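Long-range contacts in glucose-6-phosphate dehydrogenase (Trypanosoma cruzi, PDB 5AQ1), which catalyses the NADP-dependent oxidation of glucose 6-phosphate, the first step of the pentose phosphate pathway: residues B[39-44]-B[72-77]; B[67-72]-B[109-114]; B[146-151]-B[175-180]. All blocks are in the same frame, centred on the assembly; numbering follows the deposited sequence.

In the fold
From the N terminus, strand 33-38 leads into segment 39-44, a turn running into helix 43-58, and strand 67-72 follows before interaction 1 closes the first beta-alpha-beta loop at 72-77. Interaction 2 begins on strand 67-72 before that loop is closed, so the two cross along the chain and share Ala72; it brings back residues 109-114 and sets strand 108-112 at one edge of the parallel sheet. Interaction 3 follows in series, closing the unit strand 143-148, helix 155-165, strand 175-179. Strand 33-38 lies between strands 67-72 and 143-148, and thus joins both halves of the sheet. All three contacts reach the bound NADPH, and Leu44 of interaction 1 packs against Glu180 of interaction 3.

Interaction 1 of 3, residues B[39-44]-B[72-77]; sequences GASGDL and ARSTME. With NDP (NADPH dihydro-nicotinamide-adenine-dinucleotide phosphate), chain G.
Ser41 and Ala72 meet hydroxyl to methyl, OG to CB 3.5 Å, at the glycine-rich turn after the first strand of a Rossmann dinucleotide-binding fold. This type I beta turn runs from Gly39 to Gly42 and is closed by Gly42 N bonding Gly39 O; Gly42 is also the N-cap of helix 43-58. The buried, closer side is that of the Ala72 methyl, which is directed at the turn and touches Gly39 CA (4.2 Å from Ala72 CB), Ala40 N and Ser41 OG.

No hydrogen bond passes directly between the segments; the coenzyme's 2'-phosphate bridges them. Its O2X is gripped from both, by Ser41 OG at 2.6 Å and Ser74 OG at 2.7 Å, with Ser74 N as a third donor. A chi1 of 58° tucks Ser41 OG between its own N and carbonyl carbon, and there it also accepts a bond from O3B of the adenosine ribose.

The outer side is looser. Ser41 and Ser74 are partly exposed, their hydroxyls 4.0 Å apart, OG to OG. Arg73, an exposed residue, meets the coenzyme and not the turn: its N and NE both bond O3X, and NH2 reaches O1X at 2.9 Å. The bend at chi3 (-55°) turns the guanidinium so that phosphorus lies at its edge, in plane, while adenine N3A sits over one face. Such recognition of the phosphate is consistent with the use of NADP.

Beyond the contact, the start of helix 43-58 turns its N-H groups to the pyrophosphate: Asp43 N bonds O2A, and Leu44 N meets O1N at 2.8 Å, nearly straight at 174°.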
loop_
_atom_site.group_PDB
_atom_site.type_symbol
_atom_site.label_atom_id
_atom_site.label_comp_id
_atom_site.label_asym_id
_atom_site.label_seq_id
_atom_site.Cartn_x
_atom_site.Cartn_y
_atom_site.Cartn_z
ATOM N N GLY B 39 23.000 24.179 42.016
ATOM C CA GLY B 39 22.010 23.511 42.858
ATOM C C GLY B 39 22.487 22.126 43.249
ATOM O O GLY B 39 21.688 21.199 43.363
ATOM N N ALA B 40 23.796 21.999 43.472
ATOM C CA ALA B 40 24.435 20.712 43.760
ATOM C C ALA B 40 23.994 20.104 45.092
ATOM O O ALA B 40 24.143 18.898 45.304
ATOM C CB ALA B 40 25.951 20.861 43.733
ATOM N N SER B 41 23.459 20.938 45.982
ATOM C CA SER B 41 22.909 20.484 47.258
ATOM C C SER B 41 21.487 19.905 47.141
ATOM O O SER B 41 20.888 19.533 48.147
ATOM C CB SER B 41 22.891 21.656 48.237
ATOM O OG SER B 41 22.119 22.725 47.717
ATOM N N GLY B 42 20.961 19.814 45.920
ATOM C CA GLY B 42 19.554 19.492 45.702
ATOM C C GLY B 42 19.226 18.031 45.479
ATOM O O GLY B 42 20.107 17.171 45.457
ATOM N N ASP B 43 17.933 17.771 45.307
ATOM C CA ASP B 43 17.413 16.416 45.168
ATOM C C ASP B 43 17.863 15.770 43.859
ATOM O O ASP B 43 18.362 14.644 43.858
ATOM C CB ASP B 43 15.884 16.432 45.236
ATOM C CG ASP B 43 15.297 15.055 45.446
ATOM O OD1 ASP B 43 15.497 14.494 46.547
ATOM O OD2 ASP B 43 14.641 14.534 44.514
ATOM N N LEU B 44 17.692 16.490 42.755
ATOM C CA LEU B 44 18.083 15.983 41.441
ATOM C C LEU B 44 19.586 15.739 41.354
ATOM O O LEU B 44 20.029 14.733 40.791
ATOM C CB LEU B 44 17.658 16.961 40.340
ATOM C CG LEU B 44 17.968 16.546 38.897
ATOM C CD1 LEU B 44 17.136 15.341 38.485
ATOM C CD2 LEU B 44 17.724 17.704 37.945
ATOM N N ALA B 72 26.106 26.147 44.996
ATOM C CA ALA B 72 24.827 26.413 45.657
ATOM C C ALA B 72 25.009 27.365 46.842
ATOM O O ALA B 72 26.135 27.679 47.225
ATOM C CB ALA B 72 24.182 25.111 46.115
ATOM N N ARG B 73 23.896 27.812 47.417
ATOM C CA ARG B 73 23.922 28.767 48.532
ATOM C C ARG B 73 24.334 28.126 49.854
ATOM O O ARG B 73 24.872 28.808 50.731
ATOM C CB ARG B 73 22.555 29.427 48.708
ATOM C CG ARG B 73 22.047 30.176 47.485
ATOM C CD ARG B 73 20.616 30.645 47.686
ATOM N NE ARG B 73 19.734 29.538 48.047
ATOM C CZ ARG B 73 18.523 29.671 48.583
ATOM N NH1 ARG B 73 18.007 30.872 48.823
ATOM N NH2 ARG B 73 17.813 28.588 48.879
ATOM N N SER B 74 24.067 26.829 50.003
ATOM C CA SER B 74 24.416 26.103 51.228
ATOM C C SER B 74 25.918 26.126 51.487
ATOM O O SER B 74 26.721 26.005 50.560
ATOM C CB SER B 74 23.941 24.647 51.158
ATOM O OG SER B 74 22.531 24.557 51.255
ATOM N N THR B 75 26.286 26.289 52.756
ATOM C CA THR B 75 27.685 26.228 53.166
ATOM C C THR B 75 28.030 24.786 53.513
ATOM O O THR B 75 27.263 24.110 54.199
ATOM C CB THR B 75 27.965 27.128 54.384
ATOM O OG1 THR B 75 27.276 26.616 55.532
ATOM C CG2 THR B 75 27.510 28.561 54.115
ATOM N N MET B 76 29.174 24.318 53.023
ATOM C CA MET B 76 29.616 22.952 53.269
ATOM C C MET B 76 30.714 22.959 54.329
ATOM O O MET B 76 31.810 23.470 54.094
ATOM C CB MET B 76 30.130 22.320 51.972
ATOM C CG MET B 76 29.879 20.824 51.864
ATOM S SD MET B 76 28.315 20.423 51.057
ATOM C CE MET B 76 27.102 20.888 52.291
ATOM N N GLU B 77 30.410 22.390 55.495
ATOM C CA GLU B 77 31.363 22.346 56.606
ATOM C C GLU B 77 32.474 21.341 56.283
ATOM O O GLU B 77 33.650 21.612 56.531
ATOM C CB GLU B 77 30.679 21.982 57.946
ATOM C CG GLU B 77 29.684 22.999 58.534
ATOM C CD GLU B 77 28.309 22.951 57.880
ATOM O OE1 GLU B 77 28.199 22.481 56.724
ATOM O OE2 GLU B 77 27.329 23.379 58.528
HETATM P PA NDP G . 15.161 21.213 44.909
HETATM O O1A NDP G . 13.866 21.697 45.520
HETATM O O2A NDP G . 15.885 20.030 45.527
HETATM O O5B NDP G . 16.136 22.487 44.816
HETATM C C5B NDP G . 17.438 22.342 44.260
HETATM C C4B NDP G . 18.434 23.231 44.993
HETATM O O4B NDP G . 18.151 24.591 44.652
HETATM C C3B NDP G . 18.377 23.135 46.516
HETATM O O3B NDP G . 19.340 22.229 47.063
HETATM C C2B NDP G . 18.657 24.550 46.966
HETATM O O2B NDP G . 20.057 24.724 47.161
HETATM C C1B NDP G . 18.198 25.425 45.814
HETATM N N9A NDP G . 16.872 26.021 46.126
HETATM C C8A NDP G . 15.759 25.374 46.544
HETATM N N7A NDP G . 14.737 26.247 46.738
HETATM C C5A NDP G . 15.199 27.475 46.443
HETATM C C6A NDP G . 14.653 28.850 46.429
HETATM N N6A NDP G . 13.366 29.077 46.785
HETATM N N1A NDP G . 15.478 29.861 46.050
HETATM C C2A NDP G . 16.762 29.648 45.694
HETATM N N3A NDP G . 17.317 28.420 45.685
HETATM C C4A NDP G . 16.604 27.322 46.042
HETATM O O3 NDP G . 14.942 20.956 43.332
HETATM P PN NDP G . 15.159 19.520 42.633
HETATM O O1N NDP G . 16.596 19.078 42.762
HETATM O O2N NDP G . 14.051 18.600 43.097
HETATM O O5D NDP G . 14.898 19.888 41.090
HETATM C C5D NDP G . 15.772 20.746 40.360
HETATM C C4D NDP G . 15.154 21.059 39.002
HETATM O O4D NDP G . 14.962 19.849 38.261
HETATM C C3D NDP G . 13.787 21.703 39.151
HETATM O O3D NDP G . 13.624 22.745 38.184
HETATM C C2D NDP G . 12.805 20.577 38.897
HETATM O O2D NDP G . 11.557 21.059 38.377
HETATM C C1D NDP G . 13.577 19.675 37.935
HETATM N N1N NDP G . 13.135 18.274 38.029
HETATM C C2N NDP G . 13.571 17.484 39.023
HETATM C C3N NDP G . 13.161 16.158 39.140
HETATM C C7N NDP G . 13.668 15.294 40.259
HETATM O O7N NDP G . 13.853 14.106 40.041
HETATM N N7N NDP G . 13.903 15.816 41.466
HETATM C C4N NDP G . 12.204 15.555 38.139
HETATM C C5N NDP G . 11.808 16.516 37.116
HETATM C C6N NDP G . 12.286 17.820 37.100
HETATM P P2B NDP G . 20.683 25.875 48.097
HETATM O O1X NDP G . 19.595 26.263 49.068
HETATM O O2X NDP G . 21.843 25.147 48.737
HETATM O O3X NDP G . 21.066 26.981 47.140
#

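Interaction 2 of 3, residues B[67-72]-B[109-114]; sequences NILGYA and SYMTGS. With NDP (NADPH dihydro-nicotinamide-adenine-dinucleotide phosphate), chain G.
Ile68 O is held by two donors: Ser109 N at 2.8 Å, and a water. That water also accepts a bond from Asn67 ND2 and is paired with Ser109 OG, so one water links Asn67, Ile68 and Ser109 at the start of the pairing. Two residues beyond Ile68, Gly70 N bonds Ser109 O at 2.7 Å, almost straight at 172°, so Ser109 is held through both its N and its O. Further along, the bond from Ala72 N to Met111 O is weak, and Gly113 N bonds Ala72 O at 3.0 Å.

The two strands run parallel, their axes 27° apart, in the Rossmann sheet of the coenzyme domain; strand 108-112 is outermost of that sheet within the chain. Helix 118-134 covers the face that carries Leu69, Tyr71 and Met111. There Leu69 CD1 meets Met111 CB at 3.8 Å. Met111, extended beyond CG, brings SD to the edge of the Tyr71 ring, 5.1 Å from its centroid and near the ring plane, a Met-aromatic contact. With CG placed anti to the backbone N (chi1 -176°), Tyr71 extends along the second segment to Ser114, and its OH donates to Ser114 O at 2.6 Å, in the carbonyl plane.

On the other face Tyr110 lies beside Gly70 and carries its OH to within 3.3 Å of Ala72 CB. Its ring packs edge-to-face with Trp82, and the same OH is hydrogen-bonded to Ser74 O.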
loop_
_atom_site.group_PDB
_atom_site.type_symbol
_atom_site.label_atom_id
_atom_site.label_comp_id
_atom_site.label_asym_id
_atom_site.label_seq_id
_atom_site.Cartn_x
_atom_site.Cartn_y
_atom_site.Cartn_z
ATOM N N ASN B 67 36.885 18.358 35.522
ATOM C CA ASN B 67 36.571 19.057 36.760
ATOM C C ASN B 67 35.071 19.214 36.926
ATOM O O ASN B 67 34.402 19.777 36.065
ATOM C CB ASN B 67 37.241 20.424 36.776
ATOM C CG ASN B 67 38.704 20.342 37.158
ATOM O OD1 ASN B 67 39.584 20.600 36.343
ATOM N ND2 ASN B 67 38.970 19.972 38.407
ATOM N N ILE B 68 34.553 18.703 38.037
ATOM C CA ILE B 68 33.139 18.810 38.358
ATOM C C ILE B 68 33.019 19.745 39.550
ATOM O O ILE B 68 33.561 19.470 40.621
ATOM C CB ILE B 68 32.533 17.430 38.677
ATOM C CG1 ILE B 68 32.689 16.501 37.469
ATOM C CG2 ILE B 68 31.062 17.559 39.053
ATOM C CD1 ILE B 68 32.528 15.032 37.792
ATOM N N LEU B 69 32.310 20.854 39.353
ATOM C CA LEU B 69 32.196 21.898 40.367
ATOM C C LEU B 69 30.745 22.078 40.802
ATOM O O LEU B 69 29.896 22.486 40.012
ATOM C CB LEU B 69 32.764 23.210 39.816
ATOM C CG LEU B 69 32.579 24.520 40.594
ATOM C CD1 LEU B 69 33.198 24.440 41.978
ATOM C CD2 LEU B 69 33.162 25.691 39.812
ATOM N N GLY B 70 30.469 21.757 42.062
ATOM C CA GLY B 70 29.162 22.010 42.649
ATOM C C GLY B 70 29.040 23.466 43.044
ATOM O O GLY B 70 30.012 24.070 43.500
ATOM N N TYR B 71 27.846 24.027 42.872
ATOM C CA TYR B 71 27.582 25.425 43.204
ATOM C C TYR B 71 26.184 25.584 43.794
ATOM O O TYR B 71 25.199 25.203 43.172
ATOM C CB TYR B 71 27.724 26.289 41.951
ATOM C CG TYR B 71 27.563 27.773 42.194
ATOM C CD1 TYR B 71 26.301 28.363 42.205
ATOM C CD2 TYR B 71 28.672 28.590 42.401
ATOM C CE1 TYR B 71 26.149 29.720 42.426
ATOM C CE2 TYR B 71 28.529 29.948 42.618
ATOM C CZ TYR B 71 27.267 30.506 42.630
ATOM O OH TYR B 71 27.114 31.855 42.844
ATOM N N ALA B 72 26.106 26.147 44.996
ATOM C CA ALA B 72 24.827 26.413 45.657
ATOM C C ALA B 72 25.009 27.365 46.842
ATOM O O ALA B 72 26.135 27.679 47.225
ATOM C CB ALA B 72 24.182 25.111 46.115
ATOM N N SER B 109 34.596 19.307 43.166
ATOM C CA SER B 109 34.760 20.408 44.117
ATOM C C SER B 109 33.398 21.006 44.448
ATOM O O SER B 109 32.428 20.804 43.711
ATOM C CB SER B 109 35.647 21.502 43.532
ATOM O OG SER B 109 36.922 20.997 43.195
ATOM N N TYR B 110 33.327 21.728 45.565
ATOM C CA TYR B 110 32.120 22.467 45.934
ATOM C C TYR B 110 32.462 23.924 46.209
ATOM O O TYR B 110 33.594 24.257 46.561
ATOM C CB TYR B 110 31.419 21.848 47.152
ATOM C CG TYR B 110 30.108 22.534 47.491
ATOM C CD1 TYR B 110 28.940 22.224 46.808
ATOM C CD2 TYR B 110 30.051 23.525 48.467
ATOM C CE1 TYR B 110 27.749 22.868 47.102
ATOM C CE2 TYR B 110 28.867 24.176 48.764
ATOM C CZ TYR B 110 27.719 23.844 48.080
ATOM O OH TYR B 110 26.543 24.490 48.380
ATOM N N MET B 111 31.464 24.783 46.038
ATOM C CA MET B 111 31.634 26.218 46.158
ATOM C C MET B 111 30.303 26.854 46.545
ATOM O O MET B 111 29.252 26.449 46.052
ATOM C CB MET B 111 32.119 26.749 44.816
ATOM C CG MET B 111 32.112 28.252 44.673
ATOM S SD MET B 111 32.452 28.724 42.971
ATOM C CE MET B 111 32.810 30.454 43.262
ATOM N N THR B 112 30.353 27.850 47.422
ATOM C CA THR B 112 29.151 28.529 47.904
ATOM C C THR B 112 28.949 29.858 47.174
ATOM O O THR B 112 29.911 30.569 46.878
ATOM C CB THR B 112 29.222 28.771 49.425
ATOM O OG1 THR B 112 29.329 27.512 50.106
ATOM C CG2 THR B 112 27.982 29.504 49.928
ATOM N N GLY B 113 27.691 30.181 46.882
ATOM C CA GLY B 113 27.349 31.446 46.237
ATOM C C GLY B 113 25.859 31.588 45.989
ATOM O O GLY B 113 25.119 30.603 46.021
ATOM N N SER B 114 25.424 32.818 45.728
ATOM C CA SER B 114 24.024 33.105 45.424
ATOM C C SER B 114 23.704 32.885 43.940
ATOM O O SER B 114 24.597 32.629 43.130
ATOM C CB SER B 114 23.687 34.540 45.811
ATOM O OG SER B 114 24.268 35.444 44.890
HETATM P PA NDP G . 15.161 21.213 44.909
HETATM O O1A NDP G . 13.866 21.697 45.520
HETATM O O2A NDP G . 15.885 20.030 45.527
HETATM O O5B NDP G . 16.136 22.487 44.816
HETATM C C5B NDP G . 17.438 22.342 44.260
HETATM C C4B NDP G . 18.434 23.231 44.993
HETATM O O4B NDP G . 18.151 24.591 44.652
HETATM C C3B NDP G . 18.377 23.135 46.516
HETATM O O3B NDP G . 19.340 22.229 47.063
HETATM C C2B NDP G . 18.657 24.550 46.966
HETATM O O2B NDP G . 20.057 24.724 47.161
HETATM C C1B NDP G . 18.198 25.425 45.814
HETATM N N9A NDP G . 16.872 26.021 46.126
HETATM C C8A NDP G . 15.759 25.374 46.544
HETATM N N7A NDP G . 14.737 26.247 46.738
HETATM C C5A NDP G . 15.199 27.475 46.443
HETATM C C6A NDP G . 14.653 28.850 46.429
HETATM N N6A NDP G . 13.366 29.077 46.785
HETATM N N1A NDP G . 15.478 29.861 46.050
HETATM C C2A NDP G . 16.762 29.648 45.694
HETATM N N3A NDP G . 17.317 28.420 45.685
HETATM C C4A NDP G . 16.604 27.322 46.042
HETATM O O3 NDP G . 14.942 20.956 43.332
HETATM P PN NDP G . 15.159 19.520 42.633
HETATM O O1N NDP G . 16.596 19.078 42.762
HETATM O O2N NDP G . 14.051 18.600 43.097
HETATM O O5D NDP G . 14.898 19.888 41.090
HETATM C C5D NDP G . 15.772 20.746 40.360
HETATM C C4D NDP G . 15.154 21.059 39.002
HETATM O O4D NDP G . 14.962 19.849 38.261
HETATM C C3D NDP G . 13.787 21.703 39.151
HETATM O O3D NDP G . 13.624 22.745 38.184
HETATM C C2D NDP G . 12.805 20.577 38.897
HETATM O O2D NDP G . 11.557 21.059 38.377
HETATM C C1D NDP G . 13.577 19.675 37.935
HETATM N N1N NDP G . 13.135 18.274 38.029
HETATM C C2N NDP G . 13.571 17.484 39.023
HETATM C C3N NDP G . 13.161 16.158 39.140
HETATM C C7N NDP G . 13.668 15.294 40.259
HETATM O O7N NDP G . 13.853 14.106 40.041
HETATM N N7N NDP G . 13.903 15.816 41.466
HETATM C C4N NDP G . 12.204 15.555 38.139
HETATM C C5N NDP G . 11.808 16.516 37.116
HETATM C C6N NDP G . 12.286 17.820 37.100
HETATM P P2B NDP G . 20.683 25.875 48.097
HETATM O O1X NDP G . 19.595 26.263 49.068
HETATM O O2X NDP G . 21.843 25.147 48.737
HETATM O O3X NDP G . 21.066 26.981 47.140
HETATM O O HOH W 1 36.692 19.991 40.774
#

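Interaction 3 of 3, residues B[146-151]-B[175-180]; sequences FYLALP and VRLIVE. With NDP (NADPH dihydro-nicotinamide-adenine-dinucleotide phosphate), chain G.
Phe146 and Tyr147 lie beside Leu177 and Ile178 on neighbouring strands of a beta-alpha-beta unit, strand 143-148, helix 155-165, strand 175-179, within the Rossmann fold. Backbone bonds set the parallel pairing, with the axes 17° apart: Phe146 N donates to Arg176 O at 2.8 Å, Ile178 N to Phe146 O, and Leu148 N to Ile178 O at 2.9 Å. All three are fairly straight, as in parallel pairing, for Phe146 with Leu177 and Tyr147 with Ile178.

Apolar contacts fall on both faces. On that of Phe146, Leu148 and Leu177, covered by helix 155-165, Val175 CG1 comes to the edge of the Phe146 ring, 3.5 Å from CE2. Leu177 CD1 touches both Leu148 CD1 (3.4 Å) and, less closely, Phe146 CB. On the other face, near helix 441-451, Ile178 lays CG2 over the Tyr147 ring in a CH-pi contact, 3.7 Å from the centroid and 17° off the ring normal.

Polar side chains meet once. A bend at chi2 brings the Glu180 carboxylate to Tyr147 OH, which donates to Glu180 OE2 at 2.7 Å, with ring and carboxylate planes 21° apart. Tyr442 OH is a second partner of OE2, so two hydroxyls hold this buried oxygen.

Coenzyme contacts gather at the C-terminal ends of the strands, as expected for this fold. Glu180 CB lies 3.5 Å from O4D of the nicotinamide ribose, Pro151 CG packs beside the adenine, and hydroxyl O3D of the nicotinamide ribose donates to Leu150 O at 2.6 Å.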
loop_
_atom_site.group_PDB
_atom_site.type_symbol
_atom_site.label_atom_id
_atom_site.label_comp_id
_atom_site.label_asym_id
_atom_site.label_seq_id
_atom_site.Cartn_x
_atom_site.Cartn_y
_atom_site.Cartn_z
ATOM N N PHE B 146 27.220 23.988 31.941
ATOM C CA PHE B 146 26.482 24.422 33.120
ATOM C C PHE B 146 25.202 23.608 33.240
ATOM O O PHE B 146 24.340 23.676 32.364
ATOM C CB PHE B 146 26.149 25.913 33.026
ATOM C CG PHE B 146 27.360 26.804 33.039
ATOM C CD1 PHE B 146 28.038 27.051 34.221
ATOM C CD2 PHE B 146 27.819 27.401 31.872
ATOM C CE1 PHE B 146 29.155 27.869 34.242
ATOM C CE2 PHE B 146 28.933 28.221 31.885
ATOM C CZ PHE B 146 29.604 28.455 33.071
ATOM N N TYR B 147 25.095 22.826 34.313
ATOM C CA TYR B 147 23.879 22.066 34.603
ATOM C C TYR B 147 23.045 22.837 35.624
ATOM O O TYR B 147 23.463 22.998 36.770
ATOM C CB TYR B 147 24.216 20.671 35.144
ATOM C CG TYR B 147 23.089 19.666 34.973
ATOM C CD1 TYR B 147 21.857 19.849 35.604
ATOM C CD2 TYR B 147 23.254 18.531 34.181
ATOM C CE1 TYR B 147 20.825 18.938 35.449
ATOM C CE2 TYR B 147 22.228 17.612 34.023
ATOM C CZ TYR B 147 21.015 17.824 34.658
ATOM O OH TYR B 147 19.992 16.922 34.506
ATOM N N LEU B 148 21.865 23.294 35.211
ATOM C CA LEU B 148 20.992 24.064 36.093
ATOM C C LEU B 148 19.983 23.157 36.783
ATOM O O LEU B 148 18.855 23.003 36.314
ATOM C CB LEU B 148 20.283 25.181 35.319
ATOM C CG LEU B 148 21.091 26.470 35.137
ATOM C CD1 LEU B 148 22.388 26.219 34.386
ATOM C CD2 LEU B 148 20.261 27.515 34.415
ATOM N N ALA B 149 20.401 22.557 37.896
ATOM C CA ALA B 149 19.530 21.716 38.720
ATOM C C ALA B 149 18.866 22.558 39.807
ATOM O O ALA B 149 19.057 22.317 40.999
ATOM C CB ALA B 149 20.335 20.581 39.340
ATOM N N LEU B 150 18.074 23.538 39.374
ATOM C CA LEU B 150 17.525 24.576 40.247
ATOM C C LEU B 150 16.012 24.706 40.051
ATOM O O LEU B 150 15.486 24.269 39.031
ATOM C CB LEU B 150 18.176 25.916 39.905
ATOM C CG LEU B 150 19.697 26.008 40.054
ATOM C CD1 LEU B 150 20.235 27.206 39.288
ATOM C CD2 LEU B 150 20.090 26.089 41.521
ATOM N N PRO B 151 15.307 25.330 41.017
ATOM C CA PRO B 151 13.875 25.606 40.823
ATOM C C PRO B 151 13.618 26.663 39.740
ATOM O O PRO B 151 14.497 27.480 39.469
ATOM C CB PRO B 151 13.413 26.138 42.190
ATOM C CG PRO B 151 14.533 25.894 43.141
ATOM C CD PRO B 151 15.788 25.779 42.336
ATOM N N VAL B 175 30.239 26.924 25.394
ATOM C CA VAL B 175 29.417 26.917 26.595
ATOM C C VAL B 175 28.083 26.255 26.272
ATOM O O VAL B 175 27.442 26.598 25.282
ATOM C CB VAL B 175 29.149 28.336 27.121
ATOM C CG1 VAL B 175 28.379 28.275 28.435
ATOM C CG2 VAL B 175 30.453 29.095 27.305
ATOM N N ARG B 176 27.677 25.303 27.106
ATOM C CA ARG B 176 26.394 24.632 26.944
ATOM C C ARG B 176 25.611 24.641 28.252
ATOM O O ARG B 176 26.185 24.468 29.330
ATOM C CB ARG B 176 26.596 23.204 26.434
ATOM C CG ARG B 176 27.040 23.162 24.980
ATOM C CD ARG B 176 27.514 21.788 24.543
ATOM N NE ARG B 176 28.239 21.874 23.277
ATOM C CZ ARG B 176 29.051 20.937 22.787
ATOM N NH1 ARG B 176 29.267 19.799 23.443
ATOM N NH2 ARG B 176 29.665 21.145 21.626
ATOM N N LEU B 177 24.305 24.864 28.137
ATOM C CA LEU B 177 23.401 24.960 29.276
ATOM C C LEU B 177 22.440 23.784 29.266
ATOM O O LEU B 177 21.655 23.638 28.332
ATOM C CB LEU B 177 22.580 26.251 29.194
ATOM C CG LEU B 177 23.145 27.539 29.794
ATOM C CD1 LEU B 177 22.941 27.563 31.302
ATOM C CD2 LEU B 177 24.611 27.728 29.436
ATOM N N ILE B 178 22.494 22.954 30.300
ATOM C CA ILE B 178 21.476 21.938 30.503
ATOM C C ILE B 178 20.436 22.503 31.471
ATOM O O ILE B 178 20.767 22.903 32.591
ATOM C CB ILE B 178 22.077 20.618 31.022
ATOM C CG1 ILE B 178 22.949 19.982 29.935
ATOM C CG2 ILE B 178 20.973 19.650 31.418
ATOM C CD1 ILE B 178 23.829 18.849 30.423
ATOM N N VAL B 179 19.181 22.537 31.028
ATOM C CA VAL B 179 18.093 23.146 31.793
ATOM C C VAL B 179 16.940 22.156 31.971
ATOM O O VAL B 179 16.690 21.325 31.100
ATOM C CB VAL B 179 17.601 24.452 31.128
ATOM C CG1 VAL B 179 18.747 25.440 30.997
ATOM C CG2 VAL B 179 17.003 24.193 29.757
ATOM N N GLU B 180 16.249 22.255 33.105
ATOM C CA GLU B 180 15.215 21.293 33.484
ATOM C C GLU B 180 13.818 21.909 33.465
ATOM O O GLU B 180 13.660 23.126 33.573
ATOM C CB GLU B 180 15.505 20.745 34.882
ATOM C CG GLU B 180 16.704 19.809 34.965
ATOM C CD GLU B 180 16.389 18.369 34.573
ATOM O OE1 GLU B 180 15.202 17.964 34.596
ATOM O OE2 GLU B 180 17.352 17.631 34.265
HETATM P PA NDP G . 15.161 21.213 44.909
HETATM O O1A NDP G . 13.866 21.697 45.520
HETATM O O2A NDP G . 15.885 20.030 45.527
HETATM O O5B NDP G . 16.136 22.487 44.816
HETATM C C5B NDP G . 17.438 22.342 44.260
HETATM C C4B NDP G . 18.434 23.231 44.993
HETATM O O4B NDP G . 18.151 24.591 44.652
HETATM C C3B NDP G . 18.377 23.135 46.516
HETATM O O3B NDP G . 19.340 22.229 47.063
HETATM C C2B NDP G . 18.657 24.550 46.966
HETATM O O2B NDP G . 20.057 24.724 47.161
HETATM C C1B NDP G . 18.198 25.425 45.814
HETATM N N9A NDP G . 16.872 26.021 46.126
HETATM C C8A NDP G . 15.759 25.374 46.544
HETATM N N7A NDP G . 14.737 26.247 46.738
HETATM C C5A NDP G . 15.199 27.475 46.443
HETATM C C6A NDP G . 14.653 28.850 46.429
HETATM N N6A NDP G . 13.366 29.077 46.785
HETATM N N1A NDP G . 15.478 29.861 46.050
HETATM C C2A NDP G . 16.762 29.648 45.694
HETATM N N3A NDP G . 17.317 28.420 45.685
HETATM C C4A NDP G . 16.604 27.322 46.042
HETATM O O3 NDP G . 14.942 20.956 43.332
HETATM P PN NDP G . 15.159 19.520 42.633
HETATM O O1N NDP G . 16.596 19.078 42.762
HETATM O O2N NDP G . 14.051 18.600 43.097
HETATM O O5D NDP G . 14.898 19.888 41.090
HETATM C C5D NDP G . 15.772 20.746 40.360
HETATM C C4D NDP G . 15.154 21.059 39.002
HETATM O O4D NDP G . 14.962 19.849 38.261
HETATM C C3D NDP G . 13.787 21.703 39.151
HETATM O O3D NDP G . 13.624 22.745 38.184
HETATM C C2D NDP G . 12.805 20.577 38.897
HETATM O O2D NDP G . 11.557 21.059 38.377
HETATM C C1D NDP G . 13.577 19.675 37.935
HETATM N N1N NDP G . 13.135 18.274 38.029
HETATM C C2N NDP G . 13.571 17.484 39.023
HETATM C C3N NDP G . 13.161 16.158 39.140
HETATM C C7N NDP G . 13.668 15.294 40.259
HETATM O O7N NDP G . 13.853 14.106 40.041
HETATM N N7N NDP G . 13.903 15.816 41.466
HETATM C C4N NDP G . 12.204 15.555 38.139
HETATM C C5N NDP G . 11.808 16.516 37.116
HETATM C C6N NDP G . 12.286 17.820 37.100
HETATM P P2B NDP G . 20.683 25.875 48.097
HETATM O O1X NDP G . 19.595 26.263 49.068
HETATM O O2X NDP G . 21.843 25.147 48.737
HETATM O O3X NDP G . 21.066 26.981 47.140
#